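Glutaminase 1 (PDB 1U60) catalyses the hydrolysis of L-glutamine to L-glutamate and ammonium, as a member of the glutaminase family of the beta-lactamase clan. Local coordinates at residues C71-A74 against L75-D79; E78-P82 against Q83-D87; L140-Q143 against Q144-G148; A206-G209 against A210-A214; R224-A228 against D229-Y233. All blocks are in the same frame, centred on the assembly; numbering follows the deposited sequence.

In the fold
All five contacts are local. Interactions 1 and 4 are buried turns of helices 68-80 and 202-213, where backbone hydrogen bonds and leucine, alanine or threonine side chains do the work. Interaction 3, on helix 132-147, is mixed: Ile142 and Leu146 face the core and touch interaction 1, whereas His141 and its glutamine partners lie toward the surface. Interaction 2 follows interaction 1 along the chain and shares Glu78 and Asp79 with it; it turns helix 68-80 into helix 82-88 beside the second subunit. Interaction 5 is the partly buried entry to helix 231-241, joined to interaction 1 through Glu78 and to interactions 3 and 4 through Leu226.

Interaction 1. Residues C71-A74 against L75-D79; sequences CTLA and LALED
Glu78 reaches back over the carbonyl of Ala74, one helical turn earlier, and its side chain is the one to follow outward. CB lies 3.9 Å from Ala74 O, and CG comes closer, 3.4 Å from the same oxygen. The chain then bends about the CB-CG bond (chi2 -66°), which turns the carboxylate back toward that turn of helix. At the tip, OE2 accepts a hydrogen bond from a water at 2.8 Å, and this water gives its other hydrogen to Ala74 O at 3.0 Å. Ala74 O therefore serves two donors, since Glu78 N also bonds to it at 3.1 Å. OE2 has further partners in Gln227 N and Asn230 ND2, so this one carboxylate oxygen collects three donors, which probably favours its charged form.

On another side of the helix Leu73 and Leu77 make the apolar contact. Leu73 CG stands anti to the backbone N (chi1 171°), and CD1 meets Leu77 CG at 4.2 Å, the two side chains crossing at a slant. Leu77 CG also rests 3.5 Å from Leu73 O. Val85 adjoins both leucines, and Tyr252 of the second subunit packs on Leu77. With Leu75 N, Ala76 N and Leu77 N bonded to Cys71 O, Thr72 O and Leu73 O, this is the regular i to i+4 pattern of a buried alpha-helix, here helix 68-80 between helices 132-147 and 231-241.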
loop_
_atom_site.group_PDB
_atom_site.type_symbol
_atom_site.label_atom_id
_atom_site.label_comp_id
_atom_site.label_asym_id
_atom_site.label_seq_id
_atom_site.Cartn_x
_atom_site.Cartn_y
_atom_site.Cartn_z
ATOM N N CYS A 71 -8.970 6.268 -14.181
ATOM C CA CYS A 71 -9.886 5.874 -15.255
ATOM C C CYS A 71 -9.152 5.204 -16.427
ATOM O O CYS A 71 -9.618 4.240 -17.002
ATOM C CB CYS A 71 -10.669 7.063 -15.793
ATOM S SG CYS A 71 -11.541 8.050 -14.525
ATOM N N THR A 72 -7.987 5.730 -16.790
ATOM C CA THR A 72 -7.281 5.145 -17.914
ATOM C C THR A 72 -6.694 3.801 -17.517
ATOM O O THR A 72 -6.600 2.848 -18.360
ATOM C CB THR A 72 -6.228 6.166 -18.397
ATOM O OG1 THR A 72 -6.937 7.239 -19.078
ATOM C CG2 THR A 72 -5.235 5.543 -19.397
ATOM N N LEU A 73 -6.259 3.689 -16.256
ATOM C CA LEU A 73 -5.822 2.406 -15.744
ATOM C C LEU A 73 -6.960 1.391 -15.893
ATOM O O LEU A 73 -6.750 0.227 -16.258
ATOM C CB LEU A 73 -5.395 2.530 -14.280
ATOM C CG LEU A 73 -5.105 1.242 -13.533
ATOM C CD1 LEU A 73 -4.042 0.430 -14.345
ATOM C CD2 LEU A 73 -4.670 1.458 -12.093
ATOM N N ALA A 74 -8.160 1.800 -15.490
ATOM C CA ALA A 74 -9.308 0.882 -15.550
ATOM C C ALA A 74 -9.505 0.400 -16.998
ATOM O O ALA A 74 -9.663 -0.798 -17.265
ATOM C CB ALA A 74 -10.504 1.535 -15.025
ATOM N N LEU A 75 -9.404 1.326 -17.958
ATOM C CA LEU A 75 -9.526 0.948 -19.362
ATOM C C LEU A 75 -8.408 0.021 -19.828
ATOM O O LEU A 75 -8.642 -0.942 -20.566
ATOM C CB LEU A 75 -9.624 2.210 -20.237
ATOM C CG LEU A 75 -9.890 1.947 -21.697
ATOM C CD1 LEU A 75 -11.124 1.071 -21.916
ATOM C CD2 LEU A 75 -10.008 3.267 -22.383
ATOM N N ALA A 76 -7.176 0.289 -19.393
ATOM C CA ALA A 76 -6.049 -0.545 -19.825
ATOM C C ALA A 76 -6.257 -1.957 -19.323
ATOM O O ALA A 76 -5.975 -2.938 -20.022
ATOM C CB ALA A 76 -4.764 -0.024 -19.301
ATOM N N LEU A 77 -6.762 -2.097 -18.103
ATOM C CA LEU A 77 -7.033 -3.426 -17.570
ATOM C C LEU A 77 -8.098 -4.165 -18.378
ATOM O O LEU A 77 -7.963 -5.368 -18.660
ATOM C CB LEU A 77 -7.400 -3.380 -16.079
ATOM C CG LEU A 77 -6.297 -3.035 -15.060
ATOM C CD1 LEU A 77 -6.918 -2.588 -13.768
ATOM C CD2 LEU A 77 -5.367 -4.228 -14.854
ATOM N N GLU A 78 -9.130 -3.463 -18.813
ATOM C CA GLU A 78 -10.174 -4.070 -19.618
ATOM C C GLU A 78 -9.610 -4.457 -20.979
ATOM O O GLU A 78 -9.937 -5.543 -21.502
ATOM C CB GLU A 78 -11.365 -3.121 -19.832
ATOM C CG GLU A 78 -12.122 -2.746 -18.565
ATOM C CD GLU A 78 -12.818 -3.944 -17.938
ATOM O OE1 GLU A 78 -13.429 -4.744 -18.697
ATOM O OE2 GLU A 78 -12.724 -4.131 -16.712
ATOM N N ASP A 79 -8.738 -3.614 -21.528
ATOM C CA ASP A 79 -8.134 -3.846 -22.854
ATOM C C ASP A 79 -7.099 -4.959 -22.912
ATOM O O ASP A 79 -7.162 -5.806 -23.802
ATOM C CB ASP A 79 -7.467 -2.597 -23.386
ATOM C CG ASP A 79 -8.438 -1.590 -23.961
ATOM O OD1 ASP A 79 -9.685 -1.806 -23.977
ATOM O OD2 ASP A 79 -8.009 -0.486 -24.354
HETATM O O HOH W 1 -10.999 -2.460 -15.191
#

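Interaction 2. Residues E78-P82 against Q83-D87; sequences EDVGP and QAVQD
Val80 has chi1 -56°, which sets CG1 anti to the carbonyl carbon and leaves CG2 between the backbone N and the carbonyl carbon; CG2 is the methyl that meets Ala84 CB, at 3.6 Å. Val85 has chi1 169°, which sets its CG2 beside its backbone N, 4.0 Å from Val80 CG2; the two valines cross at about a right angle. A small apolar contact thus bridges the corner between the helices.

The backbone turn at Gly81 makes this possible. Its phi of 89° breaks the helical path, and its carbonyl O then accepts Val85 N at 3.2 Å. Pro82 O takes Gln86 N at 3.0 Å and is also bonded by Tyr252 OH of the second subunit. A water fills the place of a direct bond between Val80 and Ala84: it donates to Val80 O at 2.8 Å and accepts from Ala84 N at 2.9 Å.

Farther along, Gln83 bends about the CB-CG bond and gives its NE2 to Asp87 OD1 at 3.0 Å, reaching that oxygen from above the carboxylate plane. Gln86 extends to the second subunit, where Asp249 takes NE2. The arrangement is that of a glycine with positive phi ending one helix and N-capping the next: Gly81 closes helix 68-80 and opens helix 82-88, whose first turn faces the subunit interface.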
loop_
_atom_site.group_PDB
_atom_site.type_symbol
_atom_site.label_atom_id
_atom_site.label_comp_id
_atom_site.label_asym_id
_atom_site.label_seq_id
_atom_site.Cartn_x
_atom_site.Cartn_y
_atom_site.Cartn_z
ATOM N N GLU A 78 -9.130 -3.463 -18.813
ATOM C CA GLU A 78 -10.174 -4.070 -19.618
ATOM C C GLU A 78 -9.610 -4.457 -20.979
ATOM O O GLU A 78 -9.937 -5.543 -21.502
ATOM C CB GLU A 78 -11.365 -3.121 -19.832
ATOM C CG GLU A 78 -12.122 -2.746 -18.565
ATOM C CD GLU A 78 -12.818 -3.944 -17.938
ATOM O OE1 GLU A 78 -13.429 -4.744 -18.697
ATOM O OE2 GLU A 78 -12.724 -4.131 -16.712
ATOM N N ASP A 79 -8.738 -3.614 -21.528
ATOM C CA ASP A 79 -8.134 -3.846 -22.854
ATOM C C ASP A 79 -7.099 -4.959 -22.912
ATOM O O ASP A 79 -7.162 -5.806 -23.802
ATOM C CB ASP A 79 -7.467 -2.597 -23.386
ATOM C CG ASP A 79 -8.438 -1.590 -23.961
ATOM O OD1 ASP A 79 -9.685 -1.806 -23.977
ATOM O OD2 ASP A 79 -8.009 -0.486 -24.354
ATOM N N VAL A 80 -6.133 -4.984 -21.973
ATOM C CA VAL A 80 -4.984 -5.886 -22.083
ATOM C C VAL A 80 -4.812 -6.848 -20.890
ATOM O O VAL A 80 -4.061 -7.800 -20.981
ATOM C CB VAL A 80 -3.663 -5.112 -22.356
ATOM C CG1 VAL A 80 -3.780 -4.246 -23.614
ATOM C CG2 VAL A 80 -3.208 -4.253 -21.125
ATOM N N GLY A 81 -5.547 -6.610 -19.803
ATOM C CA GLY A 81 -5.611 -7.487 -18.642
ATOM C C GLY A 81 -4.533 -7.167 -17.618
ATOM O O GLY A 81 -3.599 -6.418 -17.932
ATOM N N PRO A 82 -4.640 -7.721 -16.420
ATOM C CA PRO A 82 -3.725 -7.341 -15.339
ATOM C C PRO A 82 -2.290 -7.754 -15.508
ATOM O O PRO A 82 -1.388 -7.014 -15.057
ATOM C CB PRO A 82 -4.343 -7.995 -14.083
ATOM C CG PRO A 82 -5.221 -9.106 -14.657
ATOM C CD PRO A 82 -5.733 -8.581 -15.912
ATOM N N GLN A 83 -2.040 -8.910 -16.132
ATOM C CA GLN A 83 -0.647 -9.315 -16.315
ATOM C C GLN A 83 0.104 -8.327 -17.201
ATOM O O GLN A 83 1.215 -7.921 -16.889
ATOM C CB GLN A 83 -0.504 -10.765 -16.865
ATOM C CG GLN A 83 0.957 -11.211 -16.862
ATOM C CD GLN A 83 1.511 -11.325 -15.450
ATOM O OE1 GLN A 83 0.964 -12.054 -14.633
ATOM N NE2 GLN A 83 2.551 -10.568 -15.150
ATOM N N ALA A 84 -0.515 -7.900 -18.306
ATOM C CA ALA A 84 0.082 -6.946 -19.182
ATOM C C ALA A 84 0.325 -5.612 -18.527
ATOM O O ALA A 84 1.331 -4.977 -18.801
ATOM C CB ALA A 84 -0.804 -6.784 -20.449
ATOM N N VAL A 85 -0.623 -5.134 -17.718
ATOM C CA VAL A 85 -0.427 -3.902 -17.028
ATOM C C VAL A 85 0.755 -4.015 -16.051
ATOM O O VAL A 85 1.583 -3.124 -15.971
ATOM C CB VAL A 85 -1.720 -3.441 -16.327
ATOM C CG1 VAL A 85 -1.434 -2.269 -15.371
ATOM C CG2 VAL A 85 -2.752 -3.021 -17.383
ATOM N N GLN A 86 0.873 -5.135 -15.369
ATOM C CA GLN A 86 1.966 -5.319 -14.377
ATOM C C GLN A 86 3.350 -5.374 -15.091
ATOM O O GLN A 86 4.342 -4.791 -14.611
ATOM C CB GLN A 86 1.721 -6.577 -13.550
ATOM C CG GLN A 86 2.636 -6.632 -12.345
ATOM C CD GLN A 86 2.384 -7.856 -11.475
ATOM O OE1 GLN A 86 1.619 -8.758 -11.856
ATOM N NE2 GLN A 86 2.970 -7.851 -10.260
ATOM N N ASP A 87 3.406 -6.050 -16.236
ATOM C CA ASP A 87 4.617 -6.196 -17.022
ATOM C C ASP A 87 5.045 -4.893 -17.720
ATOM O O ASP A 87 6.242 -4.532 -17.739
ATOM C CB ASP A 87 4.382 -7.235 -18.125
ATOM C CG ASP A 87 4.286 -8.667 -17.599
ATOM O OD1 ASP A 87 4.671 -8.950 -16.438
ATOM O OD2 ASP A 87 3.821 -9.574 -18.307
HETATM O O HOH W 2 -2.684 -9.499 -19.282
#

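Interaction 3. Residues L140-Q143 against Q144-G148; sequences LHIQ and QQLAG
His141 and Gln145 lie one turn apart and cross at a slant, with ring and amide planes 40° apart. Gln145 CG sits over one face of the imidazole in a CH-pi contact, 4.1 Å from the ring centroid and displaced toward the rim. The amide continues on that same face, out past the edge formed by CD2 and NE2, with Gln145 OE1 3.2 Å from His141 CD2. His141 reaches this place because its CG stands anti to the backbone N (chi1 -174°), while chi1 of -71° turns the extended Gln145 back along the helix to the ring.

Gln144 comes obliquely, near ND1 of His141. A water lying in the plane of the imidazole, at its edge, donates to Gln144 OE1 at 2.6 Å and makes a weak bond to His141 ND1. The opposite end of that amide passes Leu140, with NE2 3.8 Å from Leu140 CG, and is held by a hydrogen bond to Val151 O.

Leu140 and Gln144, His141 and Gln145, and Ile142 and Leu146 are i to i+4 neighbours on an amphipathic alpha-helix, the last turns of helix 132-147, which ends where Gly148 takes positive phi. On its buried side Ile142 and Leu146 lie side by side and point the same way, CG1 to CD1 at 3.9 Å, toward helix 68-80. Gln143 is buried too, but its amide is satisfied on both ends: OE1 bonds to Thr198 OG1 and NE2 to Gln195 O. The backbone bonds keep the spacing, Ala147 N meeting Gln143 O at 2.9 Å.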
loop_
_atom_site.group_PDB
_atom_site.type_symbol
_atom_site.label_atom_id
_atom_site.label_comp_id
_atom_site.label_asym_id
_atom_site.label_seq_id
_atom_site.Cartn_x
_atom_site.Cartn_y
_atom_site.Cartn_z
ATOM N N LEU A 140 -12.221 9.340 -22.845
ATOM C CA LEU A 140 -13.322 10.238 -22.470
ATOM C C LEU A 140 -14.570 9.411 -22.124
ATOM O O LEU A 140 -15.236 9.677 -21.148
ATOM C CB LEU A 140 -13.607 11.250 -23.577
ATOM C CG LEU A 140 -14.786 12.178 -23.321
ATOM C CD1 LEU A 140 -14.558 12.989 -22.047
ATOM C CD2 LEU A 140 -15.008 13.099 -24.528
ATOM N N HIS A 141 -14.842 8.377 -22.918
ATOM C CA HIS A 141 -16.025 7.546 -22.720
ATOM C C HIS A 141 -15.959 6.804 -21.387
ATOM O O HIS A 141 -16.935 6.767 -20.663
ATOM C CB HIS A 141 -16.166 6.576 -23.892
ATOM C CG HIS A 141 -17.414 5.772 -23.853
ATOM N ND1 HIS A 141 -18.654 6.318 -24.108
ATOM C CD2 HIS A 141 -17.623 4.468 -23.554
ATOM C CE1 HIS A 141 -19.570 5.369 -24.004
ATOM N NE2 HIS A 141 -18.971 4.245 -23.655
ATOM N N ILE A 142 -14.817 6.216 -21.061
ATOM C CA ILE A 142 -14.737 5.535 -19.767
ATOM C C ILE A 142 -14.866 6.476 -18.583
ATOM O O ILE A 142 -15.516 6.120 -17.570
ATOM C CB ILE A 142 -13.538 4.593 -19.645
ATOM C CG1 ILE A 142 -13.904 3.519 -18.624
ATOM C CG2 ILE A 142 -12.241 5.318 -19.281
ATOM C CD1 ILE A 142 -12.827 2.458 -18.471
ATOM N N GLN A 143 -14.303 7.692 -18.683
ATOM C CA GLN A 143 -14.521 8.699 -17.624
ATOM C C GLN A 143 -16.029 8.977 -17.441
ATOM O O GLN A 143 -16.530 8.999 -16.350
ATOM C CB GLN A 143 -13.790 10.025 -17.910
ATOM C CG GLN A 143 -12.310 10.015 -17.946
ATOM C CD GLN A 143 -11.726 11.410 -18.045
ATOM O OE1 GLN A 143 -12.448 12.422 -17.966
ATOM N NE2 GLN A 143 -10.419 11.481 -18.264
ATOM N N GLN A 144 -16.756 9.160 -18.547
ATOM C CA GLN A 144 -18.184 9.379 -18.474
ATOM C C GLN A 144 -18.943 8.168 -17.922
ATOM O O GLN A 144 -19.877 8.317 -17.108
ATOM C CB GLN A 144 -18.732 9.795 -19.851
ATOM C CG GLN A 144 -18.167 11.138 -20.366
ATOM C CD GLN A 144 -18.478 11.413 -21.836
ATOM O OE1 GLN A 144 -18.764 10.483 -22.623
ATOM N NE2 GLN A 144 -18.340 12.695 -22.239
ATOM N N GLN A 145 -18.520 6.962 -18.299
ATOM C CA GLN A 145 -19.138 5.758 -17.787
ATOM C C GLN A 145 -18.929 5.580 -16.292
ATOM O O GLN A 145 -19.825 5.143 -15.604
ATOM C CB GLN A 145 -18.584 4.538 -18.494
ATOM C CG GLN A 145 -19.014 4.377 -19.909
ATOM C CD GLN A 145 -18.375 3.115 -20.538
ATOM O OE1 GLN A 145 -17.132 3.030 -20.686
ATOM N NE2 GLN A 145 -19.214 2.167 -20.935
ATOM N N LEU A 146 -17.737 5.909 -15.828
ATOM C CA LEU A 146 -17.384 5.713 -14.399
ATOM C C LEU A 146 -17.927 6.803 -13.481
ATOM O O LEU A 146 -18.329 6.492 -12.392
ATOM C CB LEU A 146 -15.880 5.673 -14.262
ATOM C CG LEU A 146 -15.213 4.461 -14.875
ATOM C CD1 LEU A 146 -13.738 4.753 -14.954
ATOM C CD2 LEU A 146 -15.447 3.245 -14.060
ATOM N N ALA A 147 -17.942 8.064 -13.938
ATOM C CA ALA A 147 -18.234 9.223 -13.089
ATOM C C ALA A 147 -19.480 10.025 -13.466
ATOM O O ALA A 147 -20.048 10.739 -12.634
ATOM C CB ALA A 147 -17.027 10.161 -13.057
ATOM N N GLY A 148 -19.885 9.945 -14.736
ATOM C CA GLY A 148 -21.087 10.630 -15.168
ATOM C C GLY A 148 -20.984 11.208 -16.552
ATOM O O GLY A 148 -19.922 11.638 -16.989
HETATM O O HOH W 3 -18.152 9.483 -24.942
#

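Interaction 4. Residues A206-G209 against A210-A214; sequences ATLG and ATLAA
Thr207 and Thr211 stand one turn apart near the C-terminal end of helix 202-213, a buried alpha-helix that lies against the five-stranded antiparallel sheet of this beta-lactamase-clan fold. Ala206, Thr207 and Ala210 rest on Val46 of strand 42-47, while Leu208 packs on Leu267 of strand 265-270, and Leu212 and Ala213 on Val269 of that strand.

Backbone hydrogen bonds come first. Ala210 N, Thr211 N, Leu212 N and Ala213 N bond in i to i+4 fashion to Ala206 O, Thr207 O, Leu208 O and Gly209 O. The bond from Thr211 N to Thr207 O measures 2.8 Å, and that from Leu212 N to Leu208 O is longer at 3.2 Å. The turn is thus held at every step before Ala214 leaves helical geometry.

The apolar contacts are few and small. Leu208 turns its CG anti to the backbone N (chi1 165°), which brings CD1 to 4.3 Å from Leu212 CD1; Leu212 has its CG on the other setting, beside the N. The CB of Ala210 lies over the carbonyl oxygens of the preceding turn, 3.5 Å from Ala206 O, and the CB of Ala213 does the same with Gly209 O.

The threonine hydroxyls face carbonyl oxygens. Thr207 OG1 bonds to Ile203 O one turn back. Thr211 OG1 probably bonds to Leu146 O of helix 132-147, and chi1 of -63° also sets it beside its own backbone N, with OG1 of Thr211 3.1 Å from Thr207 O.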
loop_
_atom_site.group_PDB
_atom_site.type_symbol
_atom_site.label_atom_id
_atom_site.label_comp_id
_atom_site.label_asym_id
_atom_site.label_seq_id
_atom_site.Cartn_x
_atom_site.Cartn_y
_atom_site.Cartn_z
ATOM N N ALA A 206 -17.285 11.095 -6.443
ATOM C CA ALA A 206 -17.779 10.047 -5.568
ATOM C C ALA A 206 -18.414 8.911 -6.321
ATOM O O ALA A 206 -18.350 7.775 -5.887
ATOM C CB ALA A 206 -18.732 10.597 -4.500
ATOM N N THR A 207 -19.009 9.208 -7.487
ATOM C CA THR A 207 -19.569 8.176 -8.336
ATOM C C THR A 207 -18.503 7.258 -8.929
ATOM O O THR A 207 -18.695 6.055 -8.982
ATOM C CB THR A 207 -20.388 8.833 -9.449
ATOM O OG1 THR A 207 -21.462 9.607 -8.886
ATOM C CG2 THR A 207 -21.032 7.768 -10.297
ATOM N N LEU A 208 -17.381 7.834 -9.387
ATOM C CA LEU A 208 -16.223 7.038 -9.806
ATOM C C LEU A 208 -15.870 6.079 -8.678
ATOM O O LEU A 208 -15.701 4.872 -8.922
ATOM C CB LEU A 208 -15.050 7.936 -10.131
ATOM C CG LEU A 208 -13.637 7.287 -10.262
ATOM C CD1 LEU A 208 -13.588 6.176 -11.308
ATOM C CD2 LEU A 208 -12.570 8.305 -10.554
ATOM N N GLY A 209 -15.795 6.589 -7.458
ATOM C CA GLY A 209 -15.538 5.738 -6.298
ATOM C C GLY A 209 -16.559 4.629 -6.082
ATOM O O GLY A 209 -16.188 3.503 -5.760
ATOM N N ALA A 210 -17.843 4.963 -6.255
ATOM C CA ALA A 210 -18.918 4.049 -6.035
ATOM C C ALA A 210 -18.950 2.961 -7.124
ATOM O O ALA A 210 -19.268 1.819 -6.848
ATOM C CB ALA A 210 -20.217 4.759 -5.980
ATOM N N THR A 211 -18.547 3.306 -8.326
ATOM C CA THR A 211 -18.463 2.326 -9.395
ATOM C C THR A 211 -17.405 1.286 -9.026
ATOM O O THR A 211 -17.622 0.074 -9.181
ATOM C CB THR A 211 -18.169 2.998 -10.724
ATOM O OG1 THR A 211 -19.259 3.890 -11.078
ATOM C CG2 THR A 211 -18.033 1.931 -11.806
ATOM N N LEU A 212 -16.271 1.749 -8.495
ATOM C CA LEU A 212 -15.243 0.837 -8.066
ATOM C C LEU A 212 -15.740 0.063 -6.842
ATOM O O LEU A 212 -15.565 -1.171 -6.761
ATOM C CB LEU A 212 -13.980 1.615 -7.779
ATOM C CG LEU A 212 -13.316 2.353 -8.939
ATOM C CD1 LEU A 212 -12.154 3.273 -8.437
ATOM C CD2 LEU A 212 -12.820 1.370 -10.033
ATOM N N ALA A 213 -16.387 0.727 -5.879
ATOM C CA ALA A 213 -16.860 0.023 -4.685
ATOM C C ALA A 213 -17.875 -1.098 -5.038
ATOM O O ALA A 213 -17.922 -2.114 -4.354
ATOM C CB ALA A 213 -17.502 1.014 -3.665
ATOM N N ALA A 214 -18.681 -0.868 -6.087
ATOM C CA ALA A 214 -19.704 -1.799 -6.558
ATOM C C ALA A 214 -19.143 -2.910 -7.469
ATOM O O ALA A 214 -19.907 -3.698 -8.046
ATOM C CB ALA A 214 -20.798 -1.055 -7.271
#

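Interaction 5. Residues R224-A228 against D229-Y233; sequences RVLQA and DNVPY
From Leu226 the chain runs extended through Gln227 and then folds over at Ala228 and Asp229 into the start of helix 231-241, held by two i to i+3 bonds, Asn230 N to Gln227 O at 3.0 Å and Val231 N to Ala228 O at 3.2 Å. Pro232 CD packs 3.3 Å from Ala228 O; a proline nitrogen has no hydrogen to give, so that oxygen is met by carbon there.

Leu226 points toward the turn. Its CD1 touches Val231 CG2 at 4.2 Å, and Val231 has chi1 177°, which places CG2 beside its backbone N and on the side of the loop. The same leucine continues into the core between helices 68-80 and 132-147. Upstream, Arg224 bends back along the loop and gives NH1 to Leu226 O at 2.9 Å, the oxygen lying in the guanidinium plane; NH1 also bonds to Gly215 O.

Asn230 CB lies 3.5 Å from Gln227 O. From there chi1 of -75° sets the amide of Asn230 beside its own backbone N, and ND2 reaches Glu78 of helix 68-80. The loop is thus tied by polar bonds at both ends, through Arg224 and through Asn230, with Leu226 buried in between, which implies that the entry to helix 231-241 is held to helix 68-80 by polar and apolar contacts together.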
loop_
_atom_site.group_PDB
_atom_site.type_symbol
_atom_site.label_atom_id
_atom_site.label_comp_id
_atom_site.label_asym_id
_atom_site.label_seq_id
_atom_site.Cartn_x
_atom_site.Cartn_y
_atom_site.Cartn_z
ATOM N N ARG A 224 -22.832 -2.108 -15.844
ATOM C CA ARG A 224 -21.512 -2.669 -15.598
ATOM C C ARG A 224 -20.525 -2.055 -16.555
ATOM O O ARG A 224 -20.671 -2.199 -17.760
ATOM C CB ARG A 224 -21.449 -4.199 -15.729
ATOM C CG ARG A 224 -20.002 -4.674 -15.508
ATOM C CD ARG A 224 -19.798 -6.149 -15.299
ATOM N NE ARG A 224 -20.478 -6.616 -14.127
ATOM C CZ ARG A 224 -20.011 -6.492 -12.907
ATOM N NH1 ARG A 224 -18.852 -5.860 -12.672
ATOM N NH2 ARG A 224 -20.701 -6.927 -11.884
ATOM N N VAL A 225 -19.545 -1.328 -16.024
ATOM C CA VAL A 225 -18.509 -0.654 -16.799
ATOM C C VAL A 225 -17.226 -1.473 -16.781
ATOM O O VAL A 225 -16.539 -1.522 -17.759
ATOM C CB VAL A 225 -18.205 0.741 -16.195
ATOM C CG1 VAL A 225 -17.133 1.492 -16.945
ATOM C CG2 VAL A 225 -19.423 1.537 -16.108
ATOM N N LEU A 226 -16.865 -2.042 -15.627
ATOM C CA LEU A 226 -15.656 -2.834 -15.490
ATOM C C LEU A 226 -15.948 -4.278 -15.055
ATOM O O LEU A 226 -16.919 -4.509 -14.363
ATOM C CB LEU A 226 -14.754 -2.200 -14.432
ATOM C CG LEU A 226 -14.511 -0.697 -14.559
ATOM C CD1 LEU A 226 -13.667 -0.217 -13.348
ATOM C CD2 LEU A 226 -13.813 -0.330 -15.893
ATOM N N GLN A 227 -15.046 -5.204 -15.358
ATOM C CA GLN A 227 -15.150 -6.532 -14.821
ATOM C C GLN A 227 -14.820 -6.478 -13.354
ATOM O O GLN A 227 -13.833 -5.853 -12.987
ATOM C CB GLN A 227 -14.183 -7.483 -15.502
ATOM C CG GLN A 227 -14.476 -7.667 -16.969
ATOM C CD GLN A 227 -13.304 -8.313 -17.687
ATOM O OE1 GLN A 227 -12.579 -7.647 -18.457
ATOM N NE2 GLN A 227 -13.080 -9.577 -17.390
ATOM N N ALA A 228 -15.614 -7.145 -12.540
ATOM C CA ALA A 228 -15.369 -7.194 -11.110
ATOM C C ALA A 228 -13.935 -7.598 -10.754
ATOM O O ALA A 228 -13.334 -7.047 -9.807
ATOM C CB ALA A 228 -16.379 -8.122 -10.449
ATOM N N ASP A 229 -13.379 -8.560 -11.500
ATOM C CA ASP A 229 -12.072 -9.120 -11.169
ATOM C C ASP A 229 -10.959 -8.108 -11.429
ATOM O O ASP A 229 -9.865 -8.284 -10.941
ATOM C CB ASP A 229 -11.773 -10.386 -11.976
ATOM C CG ASP A 229 -12.534 -11.603 -11.474
ATOM O OD1 ASP A 229 -12.985 -11.667 -10.286
ATOM O OD2 ASP A 229 -12.698 -12.576 -12.223
ATOM N N ASN A 230 -11.233 -7.091 -12.234
ATOM C CA ASN A 230 -10.247 -6.026 -12.484
ATOM C C ASN A 230 -10.168 -4.997 -11.383
ATOM O O ASN A 230 -9.143 -4.358 -11.251
ATOM C CB ASN A 230 -10.463 -5.343 -13.847
ATOM C CG ASN A 230 -9.986 -6.218 -14.999
ATOM O OD1 ASN A 230 -9.061 -7.026 -14.807
ATOM N ND2 ASN A 230 -10.583 -6.081 -16.180
ATOM N N VAL A 231 -11.229 -4.834 -10.604
ATOM C CA VAL A 231 -11.285 -3.734 -9.654
ATOM C C VAL A 231 -10.225 -3.840 -8.564
ATOM O O VAL A 231 -9.615 -2.821 -8.223
ATOM C CB VAL A 231 -12.686 -3.531 -9.103
ATOM C CG1 VAL A 231 -12.699 -2.445 -8.081
ATOM C CG2 VAL A 231 -13.616 -3.093 -10.252
ATOM N N PRO A 232 -9.975 -5.011 -7.978
ATOM C CA PRO A 232 -8.952 -5.051 -6.913
ATOM C C PRO A 232 -7.566 -4.577 -7.373
ATOM O O PRO A 232 -6.803 -4.068 -6.555
ATOM C CB PRO A 232 -8.949 -6.524 -6.476
ATOM C CG PRO A 232 -10.300 -6.947 -6.768
ATOM C CD PRO A 232 -10.643 -6.323 -8.129
ATOM N N TYR A 233 -7.234 -4.731 -8.665
ATOM C CA TYR A 233 -5.941 -4.277 -9.176
ATOM C C TYR A 233 -5.894 -2.758 -9.155
ATOM O O TYR A 233 -4.875 -2.150 -8.862
ATOM C CB TYR A 233 -5.749 -4.750 -10.607
ATOM C CG TYR A 233 -5.688 -6.263 -10.738
ATOM C CD1 TYR A 233 -4.580 -6.984 -10.269
ATOM C CD2 TYR A 233 -6.730 -6.966 -11.341
ATOM C CE1 TYR A 233 -4.535 -8.345 -10.386
ATOM C CE2 TYR A 233 -6.679 -8.322 -11.478
ATOM C CZ TYR A 233 -5.592 -9.016 -10.981
ATOM O OH TYR A 233 -5.538 -10.368 -11.138
#